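Long-range contacts in uncharacterized protein BAD_0989 (Bifidobacterium adolescentis ATCC 15703, PDB 3CYM), which is of unknown function but is probably a ribonuclease D-like 3'-5' exonuclease that acts on nucleic acid: residues 8-13 with 145-150; 99-104 with 118-123; 234-239 with 321-326; 251-256 with 305-310; 371-376 with 426-431. All coordinates share one frame; numbering follows the deposited sequence. Where two conformers were deposited one is given.

How the interactions relate
From the N terminus, interaction 1 closes the longest loop, pairing the strand at 8-9 with the one at 145-146. Interaction 2 (99-104 with 118-123) is nested inside that loop, within a beta-alpha-beta unit of the exonuclease fold; the two come no closer than about 7 Å between nearest atoms. The chain then enters a helical region where interaction 3 joins helix 231-250 to the end of helix 312-323, with interaction 4 (251-256 with 305-310) nested inside it, centres about 22 Å apart. Interaction 5 follows in series, pairing helices 360-380 and 418-433; its centre lies about 52 Å from that of interaction 4, across the chain's centre. None of the contacts cross along the chain.

Interaction 1: 8-13 with 145-150; sequences KLLAEP and LTLAKE
The carbonyl oxygen of Lys-8 is met twice: Thr-146 N donates to it at 2.9 Å, nearly straight (171° at the hydrogen) though standing above the carbonyl plane, and Leu-145 CA adds a CH contact at 3.3 Å. Thr-146 also uses its own carbonyl oxygen, which accepts from Leu-10 N at 2.9 Å with the donor in the carbonyl plane; it thus bonds to the residues on both sides of Leu-9, as a parallel pair does. Where direct pairing stops, a water takes over: it donates to Leu-10 O and accepts from Ala-148 N. The Leu-9 side chain crosses that of Thr-146 at about a right angle. With CG anti to the backbone N (chi1 178°), Leu-9 carries CD1 to 3.9 Å from Thr-146 CG2 and 4.0 Å from Ala-148 CB, while Thr-146 OG1 is bonded to Glu-140. On the other face Leu-145 CD2 lies 4.2 Å from Lys-8 CB. Further along, Leu-10 CD2 packs against Leu-147 CD2 at 4.3 Å. Leu-10 and Leu-145 both also touch Leu-175. Beyond the pairing, Lys-149 forms a salt bridge with Asp-172, a ligand of the bound sodium ion. The two bonds and the register define a short two-stranded parallel beta sheet.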
# COMPACT_ATOMS: atom_id res chain seq x y z
N LYS A 8 -8.67 8.44 -26.42
CA LYS A 8 -9.38 9.70 -26.24
C LYS A 8 -9.32 10.09 -24.77
O LYS A 8 -9.58 9.26 -23.90
CB LYS A 8 -10.83 9.56 -26.71
CG LYS A 8 -10.99 9.13 -28.17
CD LYS A 8 -12.16 8.14 -28.37
CE LYS A 8 -11.76 6.69 -28.06
NZ LYS A 8 -12.88 5.72 -28.19
N LEU A 9 -8.96 11.34 -24.49
CA LEU A 9 -8.95 11.84 -23.12
C LEU A 9 -10.37 11.97 -22.56
O LEU A 9 -11.22 12.66 -23.13
CB LEU A 9 -8.22 13.19 -23.00
CG LEU A 9 -8.21 13.80 -21.58
CD1 LEU A 9 -7.19 13.11 -20.67
CD2 LEU A 9 -7.99 15.30 -21.61
N LEU A 10 -10.61 11.29 -21.44
CA LEU A 10 -11.84 11.44 -20.69
C LEU A 10 -11.56 12.45 -19.58
O LEU A 10 -10.90 12.12 -18.59
CB LEU A 10 -12.29 10.09 -20.13
CG LEU A 10 -13.67 9.97 -19.49
CD1 LEU A 10 -14.77 10.24 -20.49
CD2 LEU A 10 -13.87 8.60 -18.88
N ALA A 11 -12.05 13.67 -19.79
CA ALA A 11 -11.82 14.80 -18.87
C ALA A 11 -12.73 14.81 -17.64
O ALA A 11 -12.32 15.27 -16.58
CB ALA A 11 -11.95 16.13 -19.63
N GLU A 12 -13.96 14.34 -17.81
CA GLU A 12 -14.94 14.24 -16.72
C GLU A 12 -15.76 12.95 -16.88
O GLU A 12 -15.78 12.39 -17.97
CB GLU A 12 -15.89 15.44 -16.76
CG GLU A 12 -15.25 16.81 -16.57
CD GLU A 12 -16.24 17.85 -16.09
OE1 GLU A 12 -17.46 17.57 -16.09
OE2 GLU A 12 -15.79 18.95 -15.70
N PRO A 13 -16.43 12.48 -15.80
CA PRO A 13 -17.38 11.38 -15.94
C PRO A 13 -18.55 11.75 -16.84
O PRO A 13 -18.85 12.95 -17.01
CB PRO A 13 -17.89 11.17 -14.51
CG PRO A 13 -16.82 11.67 -13.66
CD PRO A 13 -16.31 12.88 -14.38
N LEU A 145 -9.25 4.83 -23.56
CA LEU A 145 -9.57 6.08 -22.87
C LEU A 145 -8.47 6.49 -21.90
O LEU A 145 -7.99 5.67 -21.11
CB LEU A 145 -10.91 5.98 -22.14
CG LEU A 145 -12.19 5.80 -22.96
CD1 LEU A 145 -13.36 5.58 -22.03
CD2 LEU A 145 -12.46 6.99 -23.87
N THR A 146 -8.09 7.76 -21.97
CA THR A 146 -6.99 8.33 -21.19
C THR A 146 -7.54 9.07 -19.96
O THR A 146 -8.44 9.89 -20.08
CB THR A 146 -6.13 9.30 -22.07
OG1 THR A 146 -5.58 8.58 -23.18
CG2 THR A 146 -4.99 9.94 -21.27
N LEU A 147 -6.99 8.75 -18.79
CA LEU A 147 -7.25 9.51 -17.58
C LEU A 147 -5.99 10.31 -17.24
O LEU A 147 -4.91 9.72 -17.11
CB LEU A 147 -7.62 8.58 -16.41
CG LEU A 147 -8.76 7.56 -16.59
CD1 LEU A 147 -8.78 6.57 -15.43
CD2 LEU A 147 -10.12 8.23 -16.75
N ALA A 148 -6.12 11.63 -17.15
CA ALA A 148 -4.99 12.48 -16.74
C ALA A 148 -4.93 12.51 -15.22
O ALA A 148 -5.64 13.28 -14.58
CB ALA A 148 -5.16 13.89 -17.29
N LYS A 149 -4.08 11.66 -14.64
CA LYS A 149 -4.08 11.44 -13.19
C LYS A 149 -3.36 12.56 -12.44
O LYS A 149 -2.21 12.42 -12.01
CB LYS A 149 -3.49 10.06 -12.88
CG LYS A 149 -4.29 8.90 -13.49
CD LYS A 149 -5.36 8.37 -12.54
CE LYS A 149 -4.77 7.33 -11.58
NZ LYS A 149 -5.47 7.30 -10.27
N GLU A 150 -4.08 13.67 -12.26
CA GLU A 150 -3.49 14.96 -11.87
C GLU A 150 -3.43 15.25 -10.36
O GLU A 150 -2.58 16.03 -9.92
CB GLU A 150 -4.20 16.12 -12.59
CG GLU A 150 -3.93 16.18 -14.10
CD GLU A 150 -4.56 17.39 -14.78
OE1 GLU A 150 -3.97 17.89 -15.77
OE2 GLU A 150 -5.65 17.84 -14.35
O HOH W 1 -8.77 12.54 -16.78

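Interaction 2: 99-104 with 118-123; sequences HDSLQD and LFDTEI
The beta-alpha-beta unit of strands 95-98 and 117-120 runs on into helix 121-127, and here the turn leading into helix 101-111 meets that junction. Asp-120, the N-cap of helix 121-127, gathers the contact on its carboxylate. OD1 accepts from Asp-100 N at 2.8 Å on the syn side and from Glu-122 N at 3.0 Å on the anti side, the two donors reaching it from opposite faces of the carboxylate plane. OD2 takes both Ser-101 N and Ser-101 OG, each at 2.8 Å and from the same face; OG can do so because chi1 of 67° sets it between the backbone N and the carbonyl carbon. Four bonds thus fix the carboxylate's rotation, and an alanine here would probably leave Ser-101 OG and the amides of Asp-100, Ser-101 and Glu-122 without their shared acceptor. His-99 ND1 hydrogen-bonds Thr-121 OG1 at 2.9 Å in the plane of the ring, and Glu-122 CB sits over one ring face in a CH-pi contact, 3.8 Å from the centroid. His-99 NE2 bonds to Phe-133 O. Carboxylates of Asp-100 and Glu-122 run side by side, OD2 to OE1 3.7 Å, a pairing likely to be unfavourable if both are charged. The carboxylate that caps helix 121-127 also binds the start of helix 101-111, inside a beta-alpha-beta crossover of the RNase H-like exonuclease fold.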
# COMPACT_ATOMS: atom_id res chain seq x y z
N HIS A 99 -8.57 -1.52 -8.14
CA HIS A 99 -7.28 -1.58 -8.83
C HIS A 99 -6.23 -1.60 -7.74
O HIS A 99 -6.08 -0.62 -7.01
CB HIS A 99 -7.08 -0.36 -9.74
CG HIS A 99 -5.91 -0.49 -10.66
ND1 HIS A 99 -5.99 -1.14 -11.88
CD2 HIS A 99 -4.63 -0.06 -10.55
CE1 HIS A 99 -4.81 -1.11 -12.47
NE2 HIS A 99 -3.97 -0.46 -11.68
N ASP A 100 -5.52 -2.73 -7.62
CA ASP A 100 -4.57 -3.00 -6.53
C ASP A 100 -5.30 -2.99 -5.19
O ASP A 100 -5.21 -2.03 -4.41
CB ASP A 100 -3.36 -2.03 -6.56
CG ASP A 100 -2.29 -2.37 -5.53
OD1 ASP A 100 -2.28 -3.48 -4.96
OD2 ASP A 100 -1.43 -1.49 -5.28
N SER A 101 -6.03 -4.07 -4.95
CA SER A 101 -6.96 -4.18 -3.83
C SER A 101 -6.30 -4.22 -2.46
O SER A 101 -6.94 -3.91 -1.46
CB SER A 101 -7.86 -5.41 -4.01
OG SER A 101 -7.10 -6.61 -3.91
N LEU A 102 -5.01 -4.57 -2.41
CA LEU A 102 -4.28 -4.60 -1.14
C LEU A 102 -4.12 -3.21 -0.52
O LEU A 102 -3.89 -3.08 0.69
CB LEU A 102 -2.93 -5.30 -1.32
CG LEU A 102 -2.82 -6.81 -1.05
CD1 LEU A 102 -4.14 -7.59 -1.12
CD2 LEU A 102 -1.75 -7.45 -1.96
N GLN A 103 -4.25 -2.18 -1.35
CA GLN A 103 -4.19 -0.79 -0.90
C GLN A 103 -5.44 -0.31 -0.16
O GLN A 103 -5.34 0.35 0.87
CB GLN A 103 -3.87 0.14 -2.07
CG GLN A 103 -2.48 0.79 -2.03
CD GLN A 103 -1.34 -0.19 -1.75
OE1 GLN A 103 -0.63 -0.06 -0.76
NE2 GLN A 103 -1.16 -1.17 -2.64
N ASP A 104 -6.63 -0.63 -0.69
CA ASP A 104 -7.88 -0.09 -0.14
C ASP A 104 -8.68 -1.02 0.76
O ASP A 104 -9.55 -0.57 1.50
CB ASP A 104 -8.80 0.43 -1.25
CG ASP A 104 -8.14 1.47 -2.12
OD1 ASP A 104 -7.31 2.27 -1.62
OD2 ASP A 104 -8.44 1.49 -3.33
N LEU A 118 -14.44 -10.13 -5.24
CA LEU A 118 -13.46 -9.16 -5.74
C LEU A 118 -13.07 -9.43 -7.18
O LEU A 118 -12.92 -10.58 -7.58
CB LEU A 118 -12.20 -9.20 -4.87
CG LEU A 118 -11.06 -8.21 -5.12
CD1 LEU A 118 -11.50 -6.80 -4.73
CD2 LEU A 118 -9.86 -8.65 -4.31
N PHE A 119 -12.95 -8.36 -7.95
CA PHE A 119 -12.19 -8.39 -9.19
C PHE A 119 -11.12 -7.33 -9.08
O PHE A 119 -11.43 -6.14 -9.01
CB PHE A 119 -13.07 -8.14 -10.42
CG PHE A 119 -12.36 -8.37 -11.72
CD1 PHE A 119 -12.46 -9.59 -12.36
CD2 PHE A 119 -11.59 -7.37 -12.31
CE1 PHE A 119 -11.78 -9.82 -13.57
CE2 PHE A 119 -10.92 -7.59 -13.51
CZ PHE A 119 -11.02 -8.81 -14.14
N ASP A 120 -9.87 -7.75 -9.05
CA ASP A 120 -8.75 -6.81 -8.99
C ASP A 120 -8.23 -6.54 -10.40
O ASP A 120 -7.64 -7.42 -11.04
CB ASP A 120 -7.66 -7.33 -8.04
CG ASP A 120 -6.65 -6.27 -7.63
OD1 ASP A 120 -6.34 -5.34 -8.41
OD2 ASP A 120 -6.13 -6.39 -6.50
N THR A 121 -8.44 -5.31 -10.89
CA THR A 121 -8.02 -4.96 -12.25
C THR A 121 -6.50 -4.86 -12.40
O THR A 121 -5.99 -4.97 -13.50
CB THR A 121 -8.68 -3.66 -12.79
OG1 THR A 121 -8.46 -2.59 -11.86
CG2 THR A 121 -10.17 -3.84 -13.03
N GLU A 122 -5.78 -4.65 -11.29
CA GLU A 122 -4.34 -4.65 -11.36
C GLU A 122 -3.84 -6.07 -11.45
O GLU A 122 -3.04 -6.38 -12.32
CB GLU A 122 -3.68 -3.91 -10.18
CG GLU A 122 -2.14 -3.98 -10.23
CD GLU A 122 -1.43 -2.86 -9.51
OE1 GLU A 122 -0.71 -3.16 -8.54
OE2 GLU A 122 -1.59 -1.68 -9.90
N ILE A 123 -4.35 -6.95 -10.59
CA ILE A 123 -3.96 -8.36 -10.60
C ILE A 123 -4.23 -9.02 -11.96
O ILE A 123 -3.35 -9.70 -12.51
CB ILE A 123 -4.62 -9.13 -9.43
CG1 ILE A 123 -3.99 -8.69 -8.10
CG2 ILE A 123 -4.51 -10.63 -9.62
CD1 ILE A 123 -4.55 -9.38 -6.87

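Interaction 3: 234-239 with 321-326; sequences LAIVRA and DALALP
The one flat group here, the guanidinium of Arg-238, meets Leu-325 at its edge: Leu-325 CD1 lies near the guanidinium plane, 3.6 Å from NH1. The two side chains cross at about a right angle, and the polar need of NH1 is met by Glu-329 O rather than by the leucine. The same CD1 turns to Ala-235 CB at 4.1 Å, so one methyl touches residues a turn apart on helix 231-250. At the centre stands Ala-322 CB, which points toward the opposing helix and is surrounded by Ile-236 CG1 at 3.7 Å, Ala-235 O at 3.8 Å and Ala-239 CB at 3.9 Å. Its small size lets the backbones approach, with CA of Ile-236 and CA of Ala-322 only 5.2 Å apart. Ile-236 sends CG1 anti to the carbonyl carbon (chi1 -69°), and the branch continues to CD1, 3.8 Å from Leu-323 CD2; Ala-268 of helix 261-270 also touches this isoleucine. No hydrogen bond joins the segments. The end of helix 312-323 is therefore held to helix 231-250 by close apolar contact around an alanine, while the polar part is left to the Arg-238 guanidinium at the margin, whose NH1 bonds to a backbone oxygen beyond the segments.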
# COMPACT_ATOMS: atom_id res chain seq x y z
N LEU A 234 21.56 3.72 18.53
CA LEU A 234 20.37 2.97 18.16
C LEU A 234 19.28 3.09 19.21
O LEU A 234 18.11 3.19 18.86
CB LEU A 234 20.72 1.51 17.86
CG LEU A 234 21.49 1.30 16.55
CD1 LEU A 234 22.00 -0.14 16.41
CD2 LEU A 234 20.65 1.69 15.33
N ALA A 235 19.67 3.14 20.48
CA ALA A 235 18.75 3.43 21.59
C ALA A 235 18.13 4.83 21.48
O ALA A 235 16.97 5.02 21.83
CB ALA A 235 19.44 3.27 22.92
N ILE A 236 18.91 5.78 20.98
CA ILE A 236 18.44 7.15 20.74
C ILE A 236 17.45 7.19 19.56
O ILE A 236 16.37 7.77 19.67
CB ILE A 236 19.64 8.14 20.56
CG1 ILE A 236 20.37 8.31 21.90
CG2 ILE A 236 19.18 9.50 20.05
CD1 ILE A 236 21.75 8.87 21.82
N VAL A 237 17.83 6.55 18.45
CA VAL A 237 16.94 6.39 17.29
C VAL A 237 15.62 5.72 17.69
O VAL A 237 14.55 6.22 17.34
CB VAL A 237 17.63 5.60 16.15
CG1 VAL A 237 16.64 5.28 15.05
CG2 VAL A 237 18.80 6.40 15.59
N ARG A 238 15.69 4.62 18.43
CA ARG A 238 14.51 3.94 18.94
C ARG A 238 13.60 4.86 19.74
O ARG A 238 12.40 4.91 19.50
CB ARG A 238 14.89 2.74 19.81
CG ARG A 238 13.71 1.87 20.19
CD ARG A 238 14.13 0.62 20.93
NE ARG A 238 14.95 0.91 22.11
CZ ARG A 238 15.35 -0.00 23.00
NH1 ARG A 238 16.10 0.35 24.03
NH2 ARG A 238 14.99 -1.28 22.85
N ALA A 239 14.20 5.60 20.69
CA ALA A 239 13.45 6.46 21.60
C ALA A 239 12.80 7.64 20.88
O ALA A 239 11.65 7.98 21.14
CB ALA A 239 14.36 6.95 22.72
N ASP A 321 16.49 10.50 28.35
CA ASP A 321 15.98 9.17 28.70
C ASP A 321 16.76 8.05 28.03
O ASP A 321 17.15 7.08 28.68
CB ASP A 321 14.51 9.05 28.31
CG ASP A 321 13.62 10.02 29.06
OD1 ASP A 321 14.05 10.54 30.11
OD2 ASP A 321 12.49 10.27 28.58
N ALA A 322 16.98 8.20 26.72
CA ALA A 322 17.73 7.24 25.94
C ALA A 322 19.17 7.07 26.45
O ALA A 322 19.69 5.96 26.49
CB ALA A 322 17.73 7.66 24.48
N LEU A 323 19.79 8.18 26.86
CA LEU A 323 21.17 8.19 27.34
C LEU A 323 21.27 7.74 28.80
O LEU A 323 22.37 7.52 29.31
CB LEU A 323 21.80 9.59 27.15
CG LEU A 323 22.24 10.04 25.74
CD1 LEU A 323 22.53 11.53 25.70
CD2 LEU A 323 23.45 9.27 25.24
N ALA A 324 20.13 7.62 29.48
CA ALA A 324 20.07 7.15 30.86
C ALA A 324 19.79 5.64 30.92
O ALA A 324 19.73 5.06 32.01
CB ALA A 324 19.03 7.92 31.65
N LEU A 325 19.61 5.02 29.76
CA LEU A 325 19.38 3.58 29.65
C LEU A 325 20.62 2.77 30.03
O LEU A 325 21.72 3.11 29.61
CB LEU A 325 18.98 3.19 28.23
CG LEU A 325 17.52 3.26 27.81
CD1 LEU A 325 17.40 2.61 26.44
CD2 LEU A 325 16.64 2.55 28.80
N PRO A 326 20.43 1.68 30.80
CA PRO A 326 21.50 0.72 31.04
C PRO A 326 21.91 0.09 29.71
O PRO A 326 21.04 -0.24 28.91
CB PRO A 326 20.85 -0.33 31.95
CG PRO A 326 19.66 0.35 32.55
CD PRO A 326 19.18 1.29 31.49

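Interaction 4: 251-256 with 305-310; sequences YDIAPT and PIQRKI
Ile-306 CG2 forms the middle of the first shell, 3.8 Å from Tyr-251 CB and 3.9 Å from Ile-253 CD1. That methyl stands anti to the backbone N while CG1 is anti to the carbonyl carbon (chi1 -72°), which leaves CG2 as the branch that meets both partners. Ile-253 and Ile-306 lie alongside each other with their chains running in opposite senses. The phenol ring of Tyr-251 extends the contact along the second segment: Ile-310 CD1 lies over one of its faces, 3.9 Å from CD2, and Lys-309 CG comes within 4.2 Å of CE1. Ile-253 CD1 also reaches Gln-307 CG at 4.2 Å, the two side chains crossing at about a right angle.

Around this lies a second shell. A type I turn from Gln-307 to Ile-310, closed by Ile-310 N bonding to Gln-307 O at 3.3 Å, brings Lys-309 and Ile-310 back toward the tyrosine. Gln-307 has its amide fixed through NE2 to Leu-257 O and Val-288 O and through OE1 to Arg-287. On the other side, Asp-252, with positive phi (55°) just after helix 231-250, forms a salt bridge with Arg-52. Leu-258 touches both Ile-253 and Ile-310. With no hydrogen bond between the two segments, the contact itself depends on apolar fit; the polar bonds run from Gln-307 and Asp-252 to surrounding residues, consistent with their restraining the two segments.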
# COMPACT_ATOMS: atom_id res chain seq x y z
N TYR A 251 -1.59 13.97 17.13
CA TYR A 251 -1.83 15.22 16.43
C TYR A 251 -2.25 15.06 14.97
O TYR A 251 -2.46 16.05 14.27
CB TYR A 251 -0.62 16.15 16.55
CG TYR A 251 -0.51 16.78 17.91
CD1 TYR A 251 -1.18 17.96 18.20
CD2 TYR A 251 0.26 16.20 18.91
CE1 TYR A 251 -1.09 18.54 19.45
CE2 TYR A 251 0.35 16.78 20.16
CZ TYR A 251 -0.32 17.95 20.42
OH TYR A 251 -0.24 18.54 21.66
N ASP A 252 -2.34 13.80 14.52
CA ASP A 252 -2.81 13.42 13.18
C ASP A 252 -2.01 14.10 12.07
O ASP A 252 -2.54 14.91 11.30
CB ASP A 252 -4.32 13.66 13.05
CG ASP A 252 -4.92 13.00 11.82
OD1 ASP A 252 -4.25 12.14 11.20
OD2 ASP A 252 -6.07 13.36 11.48
N ILE A 253 -0.73 13.77 12.00
CA ILE A 253 0.20 14.39 11.06
C ILE A 253 1.29 13.38 10.71
O ILE A 253 1.64 12.54 11.54
CB ILE A 253 0.78 15.74 11.65
CG1 ILE A 253 1.64 16.49 10.63
CG2 ILE A 253 1.48 15.49 13.00
CD1 ILE A 253 2.15 17.83 11.11
N ALA A 254 1.78 13.43 9.47
CA ALA A 254 2.89 12.58 9.02
C ALA A 254 4.09 12.77 9.94
O ALA A 254 4.53 13.90 10.14
CB ALA A 254 3.26 12.91 7.59
N PRO A 255 4.61 11.67 10.53
CA PRO A 255 5.71 11.68 11.50
C PRO A 255 6.92 12.54 11.11
O PRO A 255 7.46 13.24 11.96
CB PRO A 255 6.10 10.21 11.61
CG PRO A 255 4.86 9.48 11.29
CD PRO A 255 4.11 10.30 10.29
N THR A 256 7.30 12.50 9.83
CA THR A 256 8.48 13.22 9.36
C THR A 256 8.26 14.73 9.19
O THR A 256 9.19 15.47 8.87
CB THR A 256 9.00 12.63 8.05
OG1 THR A 256 7.92 12.49 7.13
CG2 THR A 256 9.65 11.27 8.30
N PRO A 305 1.06 25.22 12.21
CA PRO A 305 0.60 25.34 13.60
C PRO A 305 0.63 24.07 14.44
O PRO A 305 0.74 24.16 15.66
CB PRO A 305 -0.85 25.83 13.44
CG PRO A 305 -0.86 26.51 12.12
CD PRO A 305 -0.01 25.62 11.27
N ILE A 306 0.52 22.90 13.81
CA ILE A 306 0.69 21.62 14.50
C ILE A 306 2.18 21.39 14.76
O ILE A 306 2.58 20.95 15.84
CB ILE A 306 0.03 20.42 13.74
CG1 ILE A 306 -1.49 20.49 13.82
CG2 ILE A 306 0.44 19.08 14.35
CD1 ILE A 306 -2.15 21.18 12.65
N GLN A 307 3.01 21.69 13.76
CA GLN A 307 4.46 21.53 13.90
C GLN A 307 5.00 22.37 15.06
O GLN A 307 5.80 21.88 15.85
CB GLN A 307 5.18 21.89 12.61
CG GLN A 307 4.95 20.92 11.48
CD GLN A 307 5.60 21.41 10.21
OE1 GLN A 307 5.17 22.40 9.63
NE2 GLN A 307 6.64 20.71 9.77
N ARG A 308 4.53 23.62 15.16
CA ARG A 308 4.92 24.57 16.21
C ARG A 308 4.47 24.12 17.60
O ARG A 308 4.99 24.59 18.61
CB ARG A 308 4.30 25.96 15.95
CG ARG A 308 4.74 26.69 14.69
CD ARG A 308 4.15 28.09 14.66
NE ARG A 308 3.50 28.41 13.38
CZ ARG A 308 2.20 28.65 13.24
NH1 ARG A 308 1.40 28.65 14.30
NH2 ARG A 308 1.70 28.92 12.04
N LYS A 309 3.47 23.23 17.64
CA LYS A 309 2.89 22.76 18.91
C LYS A 309 3.84 21.79 19.61
O LYS A 309 3.77 21.60 20.82
CB LYS A 309 1.55 22.08 18.65
CG LYS A 309 0.46 22.42 19.63
CD LYS A 309 -0.58 23.35 18.99
CE LYS A 309 -1.63 22.55 18.22
NZ LYS A 309 -2.57 23.44 17.45
N ILE A 310 4.72 21.17 18.84
CA ILE A 310 5.74 20.29 19.38
C ILE A 310 7.06 21.05 19.42
O ILE A 310 7.56 21.53 18.40
CB ILE A 310 5.78 18.97 18.58
CG1 ILE A 310 4.59 18.11 18.99
CG2 ILE A 310 7.04 18.19 18.88
CD1 ILE A 310 3.69 17.74 17.86

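Interaction 5: 371-376 with 426-431; sequences KAVSQI and ESVSRA
Val-373 meets Val-428 methyl to methyl, CG2 to CG2 at 3.7 Å, the two side chains crossing obliquely. In both valines CG2 stands anti to the carbonyl carbon (chi1 175° in Val-373 and 165° in Val-428), and it is this branch that faces the partner. This pair belongs to the buried side of the contact: Leu-393 packs on Val-373, while Leu-396 and Val-407 pack on Val-428, bringing in helices 390-397 and 407-414. Alongside, Ala-372 CB points to the other helix and stands 4.0 Å from Ala-431 CB, with Ser-427 O 4.2 Å away from it. The short side chain allows the CA atoms of Ala-372 and Val-428 to lie 6.3 Å apart, and the axes of the two short segments approach to 9.4 Å. One turn further on, Ile-376 reaches over with CD1, which lies 4.0 Å from Ser-427 CB; Leu-423 and Val-424 touch the same isoleucine.

No hydrogen bond spans the two segments themselves, but Ala-431 O accepts from Arg-368 NE, a polar link between the same two helices. The 147° between the N-to-C directions of the short segments makes this a roughly antiparallel helix pair, packed through small residues and valines in the all-helical C-terminal domain, whose sequence family belongs to the HRDC-like clan.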
# COMPACT_ATOMS: atom_id res chain seq x y z
N LYS A 371 15.61 -20.43 -13.70
CA LYS A 371 15.48 -20.57 -15.15
C LYS A 371 14.29 -21.44 -15.53
O LYS A 371 13.71 -21.26 -16.60
CB LYS A 371 16.78 -21.00 -15.85
CG LYS A 371 17.31 -22.38 -15.51
CD LYS A 371 18.31 -22.86 -16.56
CE LYS A 371 19.21 -23.99 -16.04
NZ LYS A 371 20.29 -23.51 -15.13
N ALA A 372 13.90 -22.36 -14.64
CA ALA A 372 12.75 -23.23 -14.85
C ALA A 372 11.46 -22.42 -14.73
O ALA A 372 10.54 -22.57 -15.54
CB ALA A 372 12.78 -24.38 -13.86
N VAL A 373 11.41 -21.54 -13.73
CA VAL A 373 10.27 -20.66 -13.52
C VAL A 373 10.17 -19.61 -14.64
O VAL A 373 9.07 -19.31 -15.12
CB VAL A 373 10.28 -20.07 -12.09
CG1 VAL A 373 9.18 -19.05 -11.90
CG2 VAL A 373 10.13 -21.18 -11.07
N SER A 374 11.32 -19.09 -15.09
CA SER A 374 11.37 -18.16 -16.24
C SER A 374 10.88 -18.79 -17.54
O SER A 374 10.20 -18.14 -18.34
CB SER A 374 12.79 -17.61 -16.45
OG SER A 374 13.19 -16.80 -15.36
N GLN A 375 11.22 -20.06 -17.74
CA GLN A 375 10.76 -20.78 -18.92
C GLN A 375 9.23 -20.90 -18.93
O GLN A 375 8.61 -20.72 -19.98
CB GLN A 375 11.44 -22.15 -19.01
CG GLN A 375 11.25 -22.85 -20.36
CD GLN A 375 11.67 -21.98 -21.53
OE1 GLN A 375 12.85 -21.67 -21.69
NE2 GLN A 375 10.71 -21.58 -22.36
N ILE A 376 8.64 -21.16 -17.77
CA ILE A 376 7.18 -21.27 -17.63
C ILE A 376 6.51 -19.91 -17.86
O ILE A 376 5.46 -19.82 -18.50
CB ILE A 376 6.78 -21.88 -16.25
CG1 ILE A 376 7.29 -23.33 -16.15
CG2 ILE A 376 5.27 -21.81 -16.05
CD1 ILE A 376 7.12 -24.00 -14.78
N GLU A 426 6.42 -29.32 -10.18
CA GLU A 426 7.08 -30.49 -10.76
C GLU A 426 8.33 -30.11 -11.53
O GLU A 426 9.38 -30.76 -11.39
CB GLU A 426 6.12 -31.29 -11.66
CG GLU A 426 6.65 -32.69 -11.99
CD GLU A 426 5.77 -33.46 -12.96
OE1 GLU A 426 6.21 -34.52 -13.45
OE2 GLU A 426 4.65 -33.02 -13.23
N SER A 427 8.22 -29.05 -12.34
CA SER A 427 9.35 -28.56 -13.11
C SER A 427 10.44 -28.03 -12.18
O SER A 427 11.62 -28.16 -12.48
CB SER A 427 8.92 -27.50 -14.12
OG SER A 427 8.32 -28.09 -15.25
N VAL A 428 10.04 -27.43 -11.06
CA VAL A 428 10.99 -26.92 -10.07
C VAL A 428 11.70 -28.10 -9.39
O VAL A 428 12.93 -28.11 -9.28
CB VAL A 428 10.29 -25.97 -9.05
CG1 VAL A 428 11.15 -25.73 -7.82
CG2 VAL A 428 9.98 -24.63 -9.72
N SER A 429 10.91 -29.10 -8.99
CA SER A 429 11.41 -30.37 -8.44
C SER A 429 12.46 -31.02 -9.36
O SER A 429 13.50 -31.48 -8.89
CB SER A 429 10.24 -31.33 -8.21
OG SER A 429 10.41 -32.06 -7.02
N ARG A 430 12.17 -31.04 -10.66
CA ARG A 430 13.11 -31.55 -11.66
C ARG A 430 14.38 -30.71 -11.79
O ARG A 430 15.47 -31.26 -11.98
CB ARG A 430 12.42 -31.65 -13.02
CG ARG A 430 11.47 -32.80 -13.12
CD ARG A 430 10.69 -32.78 -14.42
NE ARG A 430 9.62 -33.77 -14.41
CZ ARG A 430 9.05 -34.28 -15.49
NH1 ARG A 430 9.45 -33.92 -16.70
NH2 ARG A 430 8.08 -35.18 -15.37
N ALA A 431 14.25 -29.39 -11.71
CA ALA A 431 15.41 -28.49 -11.76
C ALA A 431 16.33 -28.69 -10.55
O ALA A 431 17.55 -28.75 -10.71
CB ALA A 431 14.96 -27.03 -11.87